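Local coordinates for uncharacterized protein (Leishmania major, PDB 2B4W) that is of unknown function but belongs to the DUF1861 family of the beta-fructosidase clan, whose members share a five-bladed beta-propeller fold, at residues 32-37 with 83-87; 188-194 with 205-211; 225-229 with 240-246; 263-268 with 280-285. All coordinates share one frame; numbering follows the deposited sequence.

Contact 1: 32-37 with 83-87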
loop_
_atom_site.group_PDB
_atom_site.type_symbol
_atom_site.label_atom_id
_atom_site.label_comp_id
_atom_site.label_asym_id
_atom_site.label_seq_id
_atom_site.Cartn_x
_atom_site.Cartn_y
_atom_site.Cartn_z
ATOM N N ASN A 32 -6.440 -5.480 2.767
ATOM C CA ASN A 32 -5.752 -4.444 2.025
ATOM C C ASN A 32 -5.709 -3.129 2.808
ATOM O O ASN A 32 -6.241 -2.093 2.422
ATOM C CB ASN A 32 -6.420 -4.262 0.670
ATOM C CG ASN A 32 -6.293 -5.504 -0.192
ATOM O OD1 ASN A 32 -5.623 -6.478 0.147
ATOM N ND2 ASN A 32 -6.948 -5.457 -1.345
ATOM N N CYS A 33 -5.045 -3.203 3.952
ATOM C CA CYS A 33 -4.963 -2.059 4.864
ATOM C C CYS A 33 -4.018 -1.004 4.321
ATOM O O CYS A 33 -3.251 -1.255 3.386
ATOM C CB CYS A 33 -4.483 -2.567 6.215
ATOM S SG CYS A 33 -5.713 -3.607 7.071
ATOM N N SER A 34 -4.049 0.180 4.937
ATOM C CA SER A 34 -2.956 1.117 4.718
ATOM C C SER A 34 -1.698 0.601 5.407
ATOM O O SER A 34 -1.741 -0.362 6.186
ATOM C CB SER A 34 -3.248 2.505 5.269
ATOM O OG SER A 34 -3.497 2.474 6.644
ATOM N N VAL A 35 -0.568 1.266 5.181
ATOM C CA VAL A 35 0.562 0.921 6.076
ATOM C C VAL A 35 0.210 1.374 7.464
ATOM O O VAL A 35 -0.519 2.368 7.644
ATOM C CB VAL A 35 1.858 1.584 5.587
ATOM C CG1 VAL A 35 1.710 3.087 5.670
ATOM C CG2 VAL A 35 3.023 1.119 6.427
ATOM N N PRO A 36 0.624 0.742 8.551
ATOM C CA PRO A 36 0.372 1.389 9.843
ATOM C C PRO A 36 1.021 2.760 9.968
ATOM O O PRO A 36 1.939 3.113 9.232
ATOM C CB PRO A 36 1.031 0.409 10.837
ATOM C CG PRO A 36 0.859 -0.902 10.120
ATOM C CD PRO A 36 1.278 -0.563 8.707
ATOM N N PHE A 37 0.553 3.550 10.943
ATOM C CA PHE A 37 1.082 4.902 11.143
ATOM C C PHE A 37 0.915 5.203 12.628
ATOM O O PHE A 37 0.336 4.349 13.306
ATOM C CB PHE A 37 0.381 5.977 10.318
ATOM C CG PHE A 37 -1.114 6.122 10.591
ATOM C CD1 PHE A 37 -2.050 5.268 10.022
ATOM C CD2 PHE A 37 -1.577 7.120 11.420
ATOM C CE1 PHE A 37 -3.404 5.428 10.284
ATOM C CE2 PHE A 37 -2.915 7.304 11.689
ATOM C CZ PHE A 37 -3.843 6.450 11.109
ATOM N N ASP A 83 -9.418 -0.245 -0.385
ATOM C CA ASP A 83 -7.960 -0.197 -0.401
ATOM C C ASP A 83 -7.378 1.141 0.044
ATOM O O ASP A 83 -6.837 1.871 -0.796
ATOM C CB ASP A 83 -7.436 -0.469 -1.804
ATOM C CG ASP A 83 -7.950 -1.791 -2.344
ATOM O OD1 ASP A 83 -8.450 -2.569 -1.510
ATOM O OD2 ASP A 83 -7.845 -2.006 -3.566
ATOM N N PRO A 84 -7.491 1.449 1.325
ATOM C CA PRO A 84 -6.989 2.751 1.797
ATOM C C PRO A 84 -5.456 2.810 1.779
ATOM O O PRO A 84 -4.770 1.793 1.755
ATOM C CB PRO A 84 -7.529 2.836 3.209
ATOM C CG PRO A 84 -7.794 1.435 3.622
ATOM C CD PRO A 84 -8.051 0.613 2.403
ATOM N N TYR A 85 -4.896 4.011 1.749
ATOM C CA TYR A 85 -3.463 4.250 1.613
ATOM C C TYR A 85 -3.092 5.655 2.083
ATOM O O TYR A 85 -3.862 6.600 1.962
ATOM C CB TYR A 85 -2.920 4.063 0.207
ATOM C CG TYR A 85 -3.513 4.850 -0.921
ATOM C CD1 TYR A 85 -4.678 4.367 -1.522
ATOM C CD2 TYR A 85 -2.959 6.032 -1.397
ATOM C CE1 TYR A 85 -5.253 5.065 -2.570
ATOM C CE2 TYR A 85 -3.540 6.727 -2.442
ATOM C CZ TYR A 85 -4.689 6.232 -3.023
ATOM O OH TYR A 85 -5.311 6.880 -4.065
ATOM N N ILE A 86 -1.875 5.758 2.627
ATOM C CA ILE A 86 -1.492 7.014 3.255
ATOM C C ILE A 86 -0.086 7.442 2.837
ATOM O O ILE A 86 0.737 6.667 2.371
ATOM C CB ILE A 86 -1.495 6.981 4.799
ATOM C CG1 ILE A 86 -0.612 5.868 5.390
ATOM C CG2 ILE A 86 -2.892 6.924 5.380
ATOM C CD1 ILE A 86 -0.499 5.979 6.908
ATOM N N ALA A 87 0.130 8.736 3.054
ATOM C CA ALA A 87 1.440 9.341 2.856
ATOM C C ALA A 87 1.526 10.578 3.737
ATOM O O ALA A 87 0.491 11.118 4.122
ATOM C CB ALA A 87 1.717 9.660 1.409
HETATM O O HOH W 1 -0.642 3.250 3.041
#
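Asn32 and Asp83 lie side by side and point the same way, their amide and carboxylate planes turned 60° apart. Asn32 ND2 gives a hydrogen bond of 3.3 Å to Asp83 OD1; the acceptor lies in the plane of the amide, yet the amide meets the carboxylate from above its plane. The same OD1 forms a salt bridge with Arg48. Beside this pair Pro84 lays its ring against the backbone, CD being 3.3 Å from Asn32 O. Farther on the contact turns apolar. With CG1 of Ile86 set between the backbone N and the carbonyl carbon (chi1 56°), the branch reaches the loop: CG1 meets Val35 CG1 at 3.6 Å, and CD1 touches Phe37 CB at 3.5 Å while sitting obliquely to the Phe37 ring. Both neighbours are crossed at about a right angle. Between the polar and apolar parts a water accepts from Val35 N (2.9 Å) and Ile86 N (2.8 Å). The buried loop 32-37 thus meets strand 84-89, an outer strand of its sheet, without a direct backbone N-H...O bond, through side chains, this water and a CA-H...O contact from Ser34 CA to Pro84 O, while Asp83 OD1 is held by both Asn32 and Arg48.

Contact 2: 188-194 with 205-211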
loop_
_atom_site.group_PDB
_atom_site.type_symbol
_atom_site.label_atom_id
_atom_site.label_comp_id
_atom_site.label_asym_id
_atom_site.label_seq_id
_atom_site.Cartn_x
_atom_site.Cartn_y
_atom_site.Cartn_z
ATOM N N ALA A 188 1.123 -9.030 -17.701
ATOM C CA ALA A 188 0.934 -9.028 -16.253
ATOM C C ALA A 188 0.661 -7.610 -15.785
ATOM O O ALA A 188 0.678 -6.663 -16.572
ATOM C CB ALA A 188 2.141 -9.599 -15.536
ATOM N N TRP A 189 0.407 -7.454 -14.489
ATOM C CA TRP A 189 0.187 -6.076 -14.033
ATOM C C TRP A 189 0.749 -5.887 -12.631
ATOM O O TRP A 189 1.557 -6.685 -12.139
ATOM C CB TRP A 189 -1.303 -5.763 -14.148
ATOM C CG TRP A 189 -2.165 -6.661 -13.317
ATOM C CD1 TRP A 189 -2.752 -6.326 -12.134
ATOM C CD2 TRP A 189 -2.541 -8.018 -13.586
ATOM N NE1 TRP A 189 -3.464 -7.392 -11.660
ATOM C CE2 TRP A 189 -3.357 -8.446 -12.524
ATOM C CE3 TRP A 189 -2.274 -8.926 -14.617
ATOM C CZ2 TRP A 189 -3.915 -9.721 -12.440
ATOM C CZ3 TRP A 189 -2.826 -10.194 -14.537
ATOM C CH2 TRP A 189 -3.638 -10.591 -13.463
ATOM N N GLY A 190 0.364 -4.814 -11.948
ATOM C CA GLY A 190 0.901 -4.518 -10.631
ATOM C C GLY A 190 0.620 -3.069 -10.262
ATOM O O GLY A 190 -0.215 -2.416 -10.890
ATOM N N GLY A 191 1.326 -2.619 -9.243
ATOM C CA GLY A 191 1.152 -1.356 -8.575
ATOM C C GLY A 191 2.101 -1.124 -7.408
ATOM O O GLY A 191 2.606 -2.036 -6.757
ATOM N N VAL A 192 2.339 0.157 -7.171
ATOM C CA VAL A 192 2.991 0.680 -5.992
ATOM C C VAL A 192 1.901 0.813 -4.931
ATOM O O VAL A 192 0.800 1.262 -5.219
ATOM C CB VAL A 192 3.684 2.019 -6.230
ATOM C CG1 VAL A 192 4.208 2.586 -4.909
ATOM C CG2 VAL A 192 4.823 1.883 -7.229
ATOM N N ASN A 193 2.199 0.387 -3.723
ATOM C CA ASN A 193 1.256 0.455 -2.614
ATOM C C ASN A 193 1.758 1.453 -1.576
ATOM O O ASN A 193 0.982 2.168 -0.964
ATOM C CB ASN A 193 1.056 -0.925 -2.000
ATOM C CG ASN A 193 0.190 -1.815 -2.886
ATOM O OD1 ASN A 193 0.706 -2.575 -3.694
ATOM N ND2 ASN A 193 -1.117 -1.661 -2.696
ATOM N N GLN A 194 3.073 1.488 -1.367
ATOM C CA GLN A 194 3.680 2.469 -0.478
ATOM C C GLN A 194 5.077 2.797 -1.017
ATOM O O GLN A 194 5.880 1.872 -1.231
ATOM C CB GLN A 194 3.712 1.971 0.964
ATOM C CG GLN A 194 4.070 3.022 2.019
ATOM C CD GLN A 194 2.912 3.976 2.217
ATOM O OE1 GLN A 194 1.756 3.586 2.055
ATOM N NE2 GLN A 194 3.188 5.227 2.550
ATOM N N CYS A 205 10.074 1.636 -3.363
ATOM C CA CYS A 205 8.668 1.264 -3.436
ATOM C C CYS A 205 8.399 -0.164 -2.975
ATOM O O CYS A 205 9.126 -1.134 -3.266
ATOM C CB CYS A 205 8.104 1.429 -4.849
ATOM S SG CYS A 205 8.499 2.994 -5.647
ATOM N N ILE A 206 7.273 -0.263 -2.244
ATOM C CA ILE A 206 6.674 -1.532 -1.874
ATOM C C ILE A 206 5.394 -1.692 -2.668
ATOM O O ILE A 206 4.539 -0.810 -2.633
ATOM C CB ILE A 206 6.393 -1.601 -0.365
ATOM C CG1 ILE A 206 7.664 -1.444 0.478
ATOM C CG2 ILE A 206 5.634 -2.861 0.023
ATOM C CD1 ILE A 206 8.655 -2.564 0.214
ATOM N N GLY A 207 5.212 -2.782 -3.411
ATOM C CA GLY A 207 3.953 -2.895 -4.156
ATOM C C GLY A 207 3.549 -4.314 -4.464
ATOM O O GLY A 207 3.887 -5.237 -3.732
ATOM N N HIS A 208 2.822 -4.493 -5.565
ATOM C CA HIS A 208 2.340 -5.805 -5.960
ATOM C C HIS A 208 2.728 -6.114 -7.406
ATOM O O HIS A 208 2.716 -5.211 -8.247
ATOM C CB HIS A 208 0.835 -5.927 -5.769
ATOM C CG HIS A 208 -0.142 -5.092 -6.506
ATOM N ND1 HIS A 208 -0.461 -3.793 -6.174
ATOM C CD2 HIS A 208 -0.936 -5.388 -7.575
ATOM C CE1 HIS A 208 -1.377 -3.325 -7.012
ATOM N NE2 HIS A 208 -1.684 -4.278 -7.880
ATOM N N TYR A 209 3.064 -7.377 -7.636
ATOM C CA TYR A 209 3.328 -7.867 -8.996
ATOM C C TYR A 209 2.290 -8.966 -9.225
ATOM O O TYR A 209 2.064 -9.794 -8.343
ATOM C CB TYR A 209 4.746 -8.341 -9.233
ATOM C CG TYR A 209 5.174 -8.352 -10.689
ATOM C CD1 TYR A 209 4.837 -9.395 -11.542
ATOM C CD2 TYR A 209 5.914 -7.311 -11.220
ATOM C CE1 TYR A 209 5.225 -9.399 -12.868
ATOM C CE2 TYR A 209 6.313 -7.300 -12.547
ATOM C CZ TYR A 209 5.966 -8.351 -13.375
ATOM O OH TYR A 209 6.363 -8.341 -14.701
ATOM N N SER A 210 1.642 -8.895 -10.385
ATOM C CA SER A 210 0.492 -9.762 -10.625
ATOM C C SER A 210 0.592 -10.428 -11.995
ATOM O O SER A 210 1.074 -9.827 -12.960
ATOM C CB SER A 210 -0.812 -8.979 -10.501
ATOM O OG SER A 210 -0.844 -8.028 -9.456
ATOM N N TYR A 211 0.113 -11.670 -12.056
ATOM C CA TYR A 211 0.018 -12.330 -13.357
ATOM C C TYR A 211 -0.977 -13.491 -13.390
ATOM O O TYR A 211 -1.361 -14.101 -12.394
ATOM C CB TYR A 211 1.394 -12.829 -13.796
ATOM C CG TYR A 211 2.099 -13.693 -12.777
ATOM C CD1 TYR A 211 2.689 -13.146 -11.647
ATOM C CD2 TYR A 211 2.179 -15.071 -12.953
ATOM C CE1 TYR A 211 3.337 -13.945 -10.719
ATOM C CE2 TYR A 211 2.824 -15.869 -12.032
ATOM C CZ TYR A 211 3.399 -15.306 -10.916
ATOM O OH TYR A 211 4.036 -16.127 -10.014
#
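Trp189 and Ser210 face each other as a hydrogen-bonded pair of the antiparallel hairpin 188-198/203-211, Ser210 N giving 2.8 Å to Trp189 O. Gly191 and His208 form the next such pair, with His208 N 2.7 Å from Gly191 O. Beyond Val192 the register slips by one in a classic beta bulge: Asn193 N and Gln194 N both donate to Ile206 O, at 2.8 and 3.0 Å.

One side-chain hydrogen bond crosses the strands. His208 ND1 gives a nearly straight bond (169°) to Asn193 OD1, 3.0 Å away and in the plane of the imidazole, the amide being turned 50° from the ring. This helps to hold the imidazole with its face over the Gly190-Gly191 peptide, Gly191 N lying above the ring centre.

The aromatic contact is a CH-pi interaction: Ser210 CB sits 3.4 Å from the centroid of the Trp189 five-membered ring, over its face. The indole folds back across the neighbouring strand because CG stands between the backbone N and the carbonyl carbon (chi1 60°). Its NE1 is bonded to Tyr224 OH.

Strand 203-211 pairs on its other edge with strand 223-231. His208 also meets the rings of Phe265, from strand 264-271, and Tyr224, while Val192 and Cys205 pack on Phe148 of strand 145-149.

Contact 3: 225-229 with 240-246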
loop_
_atom_site.group_PDB
_atom_site.type_symbol
_atom_site.label_atom_id
_atom_site.label_comp_id
_atom_site.label_asym_id
_atom_site.label_seq_id
_atom_site.Cartn_x
_atom_site.Cartn_y
_atom_site.Cartn_z
ATOM N N VAL A 225 1.976 -11.177 -5.731
ATOM C CA VAL A 225 3.038 -11.272 -4.737
ATOM C C VAL A 225 3.475 -9.893 -4.260
ATOM O O VAL A 225 3.247 -8.861 -4.862
ATOM C CB VAL A 225 4.286 -12.021 -5.232
ATOM C CG1 VAL A 225 3.885 -13.232 -6.058
ATOM C CG2 VAL A 225 5.178 -11.080 -6.021
ATOM N N ASN A 226 4.128 -9.884 -3.096
ATOM C CA ASN A 226 4.598 -8.615 -2.558
ATOM C C ASN A 226 5.902 -8.294 -3.282
ATOM O O ASN A 226 6.748 -9.187 -3.392
ATOM C CB ASN A 226 4.837 -8.689 -1.068
ATOM C CG ASN A 226 3.676 -9.029 -0.182
ATOM O OD1 ASN A 226 3.825 -9.835 0.740
ATOM N ND2 ASN A 226 2.515 -8.435 -0.372
ATOM N N TYR A 227 6.036 -7.071 -3.754
ATOM C CA TYR A 227 7.124 -6.671 -4.634
ATOM C C TYR A 227 7.831 -5.403 -4.205
ATOM O O TYR A 227 7.230 -4.450 -3.716
ATOM C CB TYR A 227 6.523 -6.492 -6.036
ATOM C CG TYR A 227 7.461 -6.615 -7.200
ATOM C CD1 TYR A 227 7.963 -7.846 -7.603
ATOM C CD2 TYR A 227 7.841 -5.490 -7.915
ATOM C CE1 TYR A 227 8.820 -7.922 -8.680
ATOM C CE2 TYR A 227 8.695 -5.557 -8.987
ATOM C CZ TYR A 227 9.181 -6.793 -9.361
ATOM O OH TYR A 227 10.034 -6.865 -10.436
ATOM N N ALA A 228 9.159 -5.348 -4.370
ATOM C CA ALA A 228 9.898 -4.123 -4.062
ATOM C C ALA A 228 10.801 -3.769 -5.231
ATOM O O ALA A 228 11.252 -4.667 -5.944
ATOM C CB ALA A 228 10.748 -4.251 -2.806
ATOM N N PHE A 229 11.070 -2.492 -5.426
ATOM C CA PHE A 229 12.074 -1.989 -6.329
ATOM C C PHE A 229 12.507 -0.593 -5.880
ATOM O O PHE A 229 11.867 0.041 -5.039
ATOM C CB PHE A 229 11.572 -1.933 -7.779
ATOM C CG PHE A 229 10.321 -1.087 -7.935
ATOM C CD1 PHE A 229 9.077 -1.678 -7.757
ATOM C CD2 PHE A 229 10.381 0.257 -8.233
ATOM C CE1 PHE A 229 7.937 -0.908 -7.879
ATOM C CE2 PHE A 229 9.250 1.038 -8.339
ATOM C CZ PHE A 229 8.024 0.422 -8.173
ATOM N N GLY A 240 17.020 -3.152 -8.074
ATOM C CA GLY A 240 16.814 -3.910 -6.853
ATOM C C GLY A 240 15.438 -4.537 -6.805
ATOM O O GLY A 240 14.869 -4.840 -5.755
ATOM N N ALA A 241 14.856 -4.745 -7.982
ATOM C CA ALA A 241 13.546 -5.387 -8.029
ATOM C C ALA A 241 13.570 -6.783 -7.416
ATOM O O ALA A 241 14.533 -7.543 -7.549
ATOM C CB ALA A 241 13.051 -5.466 -9.465
ATOM N N LYS A 242 12.490 -7.151 -6.719
ATOM C CA LYS A 242 12.523 -8.450 -6.038
ATOM C C LYS A 242 11.176 -8.799 -5.431
ATOM O O LYS A 242 10.375 -7.910 -5.130
ATOM C CB LYS A 242 13.601 -8.407 -4.961
ATOM C CG LYS A 242 13.607 -7.135 -4.124
ATOM C CD LYS A 242 14.768 -7.193 -3.127
ATOM C CE LYS A 242 15.715 -6.023 -3.369
ATOM N NZ LYS A 242 17.134 -6.363 -3.077
ATOM N N ILE A 243 10.956 -10.099 -5.270
ATOM C CA ILE A 243 9.792 -10.571 -4.542
ATOM C C ILE A 243 10.182 -10.536 -3.062
ATOM O O ILE A 243 11.294 -10.973 -2.743
ATOM C CB ILE A 243 9.322 -11.983 -4.891
ATOM C CG1 ILE A 243 8.916 -12.212 -6.350
ATOM C CG2 ILE A 243 8.185 -12.394 -3.959
ATOM C CD1 ILE A 243 8.831 -13.680 -6.723
ATOM N N ILE A 244 9.289 -10.016 -2.243
ATOM C CA ILE A 244 9.561 -9.938 -0.791
ATOM C C ILE A 244 8.567 -10.698 0.063
ATOM O O ILE A 244 8.794 -10.973 1.246
ATOM C CB ILE A 244 9.637 -8.463 -0.334
ATOM C CG1 ILE A 244 8.367 -7.651 -0.552
ATOM C CG2 ILE A 244 10.845 -7.801 -0.999
ATOM C CD1 ILE A 244 8.541 -6.181 -0.189
ATOM N N GLY A 245 7.444 -11.104 -0.517
ATOM C CA GLY A 245 6.391 -11.852 0.090
ATOM C C GLY A 245 5.445 -12.506 -0.892
ATOM O O GLY A 245 5.203 -12.077 -2.011
ATOM N N THR A 246 4.863 -13.592 -0.416
ATOM C CA THR A 246 3.776 -14.320 -1.032
ATOM C C THR A 246 2.856 -14.831 0.074
ATOM O O THR A 246 3.150 -14.693 1.267
ATOM C CB THR A 246 4.254 -15.534 -1.845
ATOM O OG1 THR A 246 4.976 -16.368 -0.927
ATOM C CG2 THR A 246 5.244 -15.187 -2.942
#
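A classic beta bulge breaks the register of the antiparallel hairpin 223-231/238-245: Ile244 and Gly245 both face Asn226. Asn226 N donates to Gly245 O at 2.7 Å, and Asn226 O takes a nearly straight bond from Ile244 N. Regular pairing resumes beyond the bulge, where Ala228 and Lys242 exchange two backbone bonds, each 2.9 Å long.

Asn226 lays its amide beside Gly245, with OD1 close against Gly245 CA at 3.3 Å. The amide ends are held from elsewhere, ND2 by Ser281 OG and OD1 by Tyr250 OH. Ile244 CD1 reaches Ala228 CB at 3.9 Å, and its CG1 meets Asn226 CB.

Strand 238-245 is an outer strand of an antiparallel sheet, consistent with a propeller blade. Helix 3-11 packs against Val225 and Ile243.

There, Val225 CG2 meets Ile243 CG2 at 3.9 Å, the two side chains crossing at about a right angle. Tyr227 has CG anti to the backbone N (chi1 -157°), which carries its ring along the partner strand: Lys242 N lies over one face, offset toward the rim, and OH reaches Ala241 CB at 3.5 Å. Val225 CG1 lies beside Thr246 CG2, while Thr246 OG1 is hydrogen-bonded to Glu9.

Contact 4: 263-268 with 280-285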
loop_
_atom_site.group_PDB
_atom_site.type_symbol
_atom_site.label_atom_id
_atom_site.label_comp_id
_atom_site.label_asym_id
_atom_site.label_seq_id
_atom_site.Cartn_x
_atom_site.Cartn_y
_atom_site.Cartn_z
ATOM N N CYS A 263 -2.659 -14.931 -3.776
ATOM C CA CYS A 263 -2.721 -13.484 -3.786
ATOM C C CYS A 263 -2.344 -12.784 -2.483
ATOM O O CYS A 263 -2.975 -13.056 -1.470
ATOM C CB CYS A 263 -4.158 -13.042 -4.124
ATOM S SG CYS A 263 -4.446 -11.248 -4.063
ATOM N N VAL A 264 -1.365 -11.873 -2.478
ATOM C CA VAL A 264 -1.152 -10.945 -1.376
ATOM C C VAL A 264 -0.960 -9.528 -1.933
ATOM O O VAL A 264 -0.291 -9.339 -2.934
ATOM C CB VAL A 264 0.059 -11.226 -0.475
ATOM C CG1 VAL A 264 -0.218 -12.385 0.473
ATOM C CG2 VAL A 264 1.279 -11.456 -1.350
ATOM N N PHE A 265 -1.557 -8.549 -1.271
ATOM C CA PHE A 265 -1.560 -7.191 -1.826
ATOM C C PHE A 265 -0.980 -6.240 -0.795
ATOM O O PHE A 265 -1.657 -6.011 0.217
ATOM C CB PHE A 265 -3.019 -6.904 -2.159
ATOM C CG PHE A 265 -3.348 -5.532 -2.696
ATOM C CD1 PHE A 265 -3.574 -4.479 -1.819
ATOM C CD2 PHE A 265 -3.438 -5.310 -4.059
ATOM C CE1 PHE A 265 -3.880 -3.228 -2.308
ATOM C CE2 PHE A 265 -3.746 -4.048 -4.552
ATOM C CZ PHE A 265 -3.969 -2.999 -3.679
ATOM N N ALA A 266 0.218 -5.774 -1.076
ATOM C CA ALA A 266 1.072 -5.025 -0.173
ATOM C C ALA A 266 0.398 -3.826 0.466
ATOM O O ALA A 266 -0.323 -3.052 -0.172
ATOM C CB ALA A 266 2.333 -4.551 -0.917
ATOM N N SER A 267 0.631 -3.662 1.759
ATOM C CA SER A 267 0.146 -2.483 2.480
ATOM C C SER A 267 1.279 -1.473 2.673
ATOM O O SER A 267 1.186 -0.323 2.265
ATOM C CB SER A 267 -0.457 -2.883 3.821
ATOM O OG SER A 267 -1.518 -3.802 3.634
ATOM N N GLY A 268 2.370 -1.940 3.273
ATOM C CA GLY A 268 3.625 -1.190 3.352
ATOM C C GLY A 268 4.583 -1.805 4.352
ATOM O O GLY A 268 4.293 -2.807 5.027
ATOM N N TYR A 280 3.421 -5.446 6.157
ATOM C CA TYR A 280 1.975 -5.559 6.260
ATOM C C TYR A 280 1.387 -5.741 4.872
ATOM O O TYR A 280 1.757 -5.069 3.899
ATOM C CB TYR A 280 1.406 -4.322 6.948
ATOM C CG TYR A 280 1.823 -4.195 8.398
ATOM C CD1 TYR A 280 3.059 -3.714 8.796
ATOM C CD2 TYR A 280 0.928 -4.587 9.384
ATOM C CE1 TYR A 280 3.399 -3.619 10.141
ATOM C CE2 TYR A 280 1.257 -4.493 10.711
ATOM C CZ TYR A 280 2.491 -4.008 11.093
ATOM O OH TYR A 280 2.755 -3.948 12.440
ATOM N N SER A 281 0.462 -6.705 4.791
ATOM C CA SER A 281 -0.125 -7.029 3.509
ATOM C C SER A 281 -1.563 -7.515 3.641
ATOM O O SER A 281 -1.892 -8.152 4.637
ATOM C CB SER A 281 0.662 -8.150 2.828
ATOM O OG SER A 281 0.345 -8.255 1.444
ATOM N N GLY A 282 -2.343 -7.197 2.605
ATOM C CA GLY A 282 -3.627 -7.883 2.460
ATOM C C GLY A 282 -3.297 -9.321 2.054
ATOM O O GLY A 282 -2.340 -9.534 1.313
ATOM N N VAL A 283 -4.079 -10.259 2.553
ATOM C CA VAL A 283 -3.894 -11.682 2.325
ATOM C C VAL A 283 -5.163 -12.318 1.756
ATOM O O VAL A 283 -6.212 -12.264 2.402
ATOM C CB VAL A 283 -3.494 -12.350 3.655
ATOM C CG1 VAL A 283 -3.417 -13.855 3.473
ATOM C CG2 VAL A 283 -2.175 -11.783 4.174
ATOM N N GLY A 284 -5.108 -12.909 0.566
ATOM C CA GLY A 284 -6.267 -13.585 -0.018
ATOM C C GLY A 284 -7.512 -12.754 -0.190
ATOM O O GLY A 284 -8.598 -13.325 -0.375
ATOM N N ASP A 285 -7.420 -11.431 -0.144
ATOM C CA ASP A 285 -8.519 -10.484 -0.168
ATOM C C ASP A 285 -9.495 -10.759 0.976
ATOM O O ASP A 285 -10.682 -10.435 0.890
ATOM C CB ASP A 285 -9.286 -10.446 -1.492
ATOM C CG ASP A 285 -8.693 -9.459 -2.481
ATOM O OD1 ASP A 285 -7.523 -9.039 -2.331
ATOM O OD2 ASP A 285 -9.381 -9.078 -3.448
#
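Phe265 and Gly282 form a hydrogen-bonded pair of the antiparallel hairpin 264-271/277-283, whose short strand axes run 152° apart and approach to 4.3 Å. Phe265 N reaches Gly282 O at 2.9 Å, and Gly282 N returns a bond of 2.8 Å to Phe265 O. Just outside the strands, Gly284 N donates to Cys263 O, Gly284 having the positive phi that favours glycine.

Ser281 turns its hydroxyl onto the carbonyl of the next residue: with OG anti to the backbone N (chi1 -165°), it donates to Gly282 O at 3.0 Å. That carbonyl is therefore gripped twice, by Phe265 N and Ser281 OG, from opposite faces of its plane. The hydroxyl is also bonded to Asn226 ND2 of strand 223-231.

At the other end the pairing slips by one residue in a classic beta bulge. Ser267 N and Gly268 N both donate to Tyr280 O, at 2.8 and 3.2 Å and from the same face of its plane, while Tyr280 N is bonded to Gly268 O. The hairpin continues into strand 287-293, next to 277-283 in the sheet, as successive antiparallel strands do in a propeller blade.

Ser267 packs CB against Tyr280 CB at 3.9 Å and passes its OG over Ser281 CA; this hydroxyl is hydrogen-bonded to Glu288 and to the carbonyl of Cys33. Tyr280 keeps the edge of its ring near Gly268 O, with the ring leading away to Pro36. On the Val264 side, CG1 of that residue touches Val283 CG2 at 4.2 Å, and its CB lies close to Ser281 OG.

How the contacts relate
Contacts 2 and 3 share one sheet: strands 203-211 and 223-231 are neighbours in it, joined by Gly207 N to Tyr227 O (2.6 Å), and the contact centres lie about 8 Å apart. Contact 4 belongs to another sheet and meets both: Asn193 ND2 of contact 2 lies 3.0 Å from Ala266 O of contact 4, and Asn226 ND2 of contact 3 lies 2.8 Å from Ser281 OG of contact 4. Contact 1 touches contact 2 through Gln194 NE2 and Ile86 O (2.8 Å), and contact 4 where Asn32 CG packs 3.3 Å from Phe265 CD1. Contacts 1 and 3 do not touch; their nearest atoms are about 8 Å apart. No active site has been assigned.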